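Local structure of alanine racemase (Actinobacillus succinogenes, 3C3K) at residues B[218-223]-B[235-240]. The protein has the two-lobed fold of periplasmic binding proteins and LacI-type regulators, and probably binds a small ligand in its interlobe cleft. Residues are numbered along the deposited sequence; the frame is centred on the assembly and turned at random.
With GOL (glycerol), chain E.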
# COMPACT_ATOMS: atom_id res chain seq x y z
N GLY B 218 -8.45 -15.86 -0.45
CA GLY B 218 -7.20 -15.09 -0.23
C GLY B 218 -6.64 -15.15 1.19
O GLY B 218 -6.84 -16.11 1.93
N PHE B 219 -5.86 -14.14 1.57
CA PHE B 219 -5.25 -14.11 2.90
C PHE B 219 -4.96 -12.68 3.34
O PHE B 219 -4.44 -11.90 2.56
CB PHE B 219 -4.00 -14.98 2.93
CG PHE B 219 -3.77 -15.72 4.23
CD1 PHE B 219 -3.35 -15.03 5.36
CD2 PHE B 219 -3.96 -17.08 4.32
CE1 PHE B 219 -3.13 -15.69 6.58
CE2 PHE B 219 -3.75 -17.79 5.56
CZ PHE B 219 -3.32 -17.05 6.70
N ASP B 220 -5.40 -12.34 4.54
CA ASP B 220 -5.05 -11.08 5.25
C ASP B 220 -6.23 -10.20 5.59
O ASP B 220 -6.24 -9.56 6.61
CB ASP B 220 -4.00 -10.24 4.53
CG ASP B 220 -2.59 -10.82 4.62
OD1 ASP B 220 -2.33 -11.79 5.33
OD2 ASP B 220 -1.72 -10.28 3.97
N GLY B 221 -7.19 -10.11 4.68
CA GLY B 221 -8.41 -9.34 4.95
C GLY B 221 -8.13 -7.86 4.75
O GLY B 221 -8.52 -7.08 5.57
N VAL B 222 -7.39 -7.49 3.69
CA VAL B 222 -7.10 -6.08 3.35
C VAL B 222 -8.23 -5.53 2.45
O VAL B 222 -9.11 -6.29 2.06
CB VAL B 222 -5.69 -5.88 2.78
CG1 VAL B 222 -4.65 -6.12 3.87
CG2 VAL B 222 -5.41 -6.87 1.54
N ASP B 223 -8.29 -4.21 2.25
CA ASP B 223 -9.43 -3.60 1.51
C ASP B 223 -9.68 -4.18 0.12
O ASP B 223 -10.83 -4.28 -0.29
CB ASP B 223 -9.28 -2.10 1.32
CG ASP B 223 -9.50 -1.35 2.59
OD1 ASP B 223 -9.69 -1.99 3.65
OD2 ASP B 223 -9.44 -0.11 2.52
N VAL B 235 -8.74 -15.10 4.76
CA VAL B 235 -8.37 -15.20 6.17
C VAL B 235 -8.05 -13.81 6.72
O VAL B 235 -7.01 -13.25 6.40
CB VAL B 235 -7.19 -16.19 6.40
CG1 VAL B 235 -6.89 -16.30 7.84
CG2 VAL B 235 -7.51 -17.54 5.83
N GLN B 236 -8.95 -13.28 7.55
CA GLN B 236 -8.79 -11.95 8.16
C GLN B 236 -7.83 -11.99 9.32
O GLN B 236 -8.03 -12.79 10.26
CB GLN B 236 -10.13 -11.47 8.69
CG GLN B 236 -10.08 -10.14 9.38
CD GLN B 236 -10.01 -9.06 8.38
OE1 GLN B 236 -10.90 -8.97 7.53
NE2 GLN B 236 -8.94 -8.24 8.42
N GLN B 237 -6.71 -11.25 9.21
CA GLN B 237 -5.78 -11.05 10.35
C GLN B 237 -6.14 -9.77 11.13
O GLN B 237 -6.60 -8.79 10.53
CB GLN B 237 -4.36 -10.86 9.87
CG GLN B 237 -3.82 -12.09 9.14
CD GLN B 237 -2.33 -12.15 9.24
OE1 GLN B 237 -1.78 -11.97 10.33
NE2 GLN B 237 -1.65 -12.43 8.10
N PRO B 238 -5.90 -9.78 12.44
CA PRO B 238 -6.12 -8.52 13.14
C PRO B 238 -4.90 -7.59 12.98
O PRO B 238 -4.14 -7.38 13.96
CB PRO B 238 -6.30 -8.98 14.61
CG PRO B 238 -5.48 -10.21 14.71
CD PRO B 238 -5.52 -10.89 13.35
N SER B 239 -4.74 -7.02 11.79
CA SER B 239 -3.45 -6.43 11.40
C SER B 239 -3.02 -5.26 12.26
O SER B 239 -1.87 -5.22 12.72
CB SER B 239 -3.45 -6.10 9.92
OG SER B 239 -3.56 -7.32 9.18
N GLU B 240 -3.91 -4.30 12.46
CA GLU B 240 -3.65 -3.22 13.40
C GLU B 240 -3.30 -3.67 14.83
O GLU B 240 -2.37 -3.12 15.41
CB GLU B 240 -4.81 -2.24 13.42
CG GLU B 240 -4.42 -0.89 13.90
CD GLU B 240 -5.52 0.16 13.62
OE1 GLU B 240 -5.89 0.36 12.45
OE2 GLU B 240 -6.05 0.75 14.59
C1 GOL E . 1.99 -12.08 6.75
O1 GOL E . 1.22 -12.65 7.79
C2 GOL E . 1.02 -11.59 5.68
O2 GOL E . 0.18 -12.68 5.34
C3 GOL E . 1.73 -10.95 4.49
O3 GOL E . 0.77 -10.59 3.50
O HOH W 1 -5.48 -7.19 7.16
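D220 and Q237 meet at the interlobe cleft of a periplasmic-binding-protein fold, where the loop after strand 215-217 lies against the segment crossing from strand 234-236 to helix 239-254. A single beta bridge joins D220 to Q236: the short bond from D220 N to V235 O measures 2.6 Å, and Q237 N returns 3.1 Å to D220 O, nearly straight but from above the carbonyl plane. A water lying between D220 O and S239 OG probably links the two, though its approach to D220 O is unusually short. The F219 ring lies flat against V235, whose CB sits over the ring centre, 3.8 Å from the centroid, in a CH-pi contact; A111 of helix 108-121 packs against both residues. At the ring edge, Q237 NE2 comes 3.9 Å from F219 CE1, with the amide almost perpendicular to the ring (87°). With CG beside the backbone N (chi1 -63°) and an extended chain beyond it, Q237 runs alongside D220. Its NE2 reaches D220 OD1 at 2.9 Å from above the carboxylate plane, and also donates to O1 of a glycerol at 2.9 Å. Glycerol O2 and O3 donate to OD1 and OD2 of D220, respectively, so both carboxylate oxygens are engaged, while N20 and R142 bind the same molecule. Away from the glycerol, Q236 bends at chi2 (78°) to bring its amide back over G221, which has no side chain in the way; NE2 gives one bond to G221 O (3.1 Å) and a straighter one to Q237 O (3.2 Å). Backbone bonds and the Q236 amide thus tie the loop to the segment 235-240, while D220 and Q237 present acceptor and donor side by side, a pairing that could suit a ligand carrying hydroxyl groups, although the glycerol itself probably comes from the crystallisation liquor.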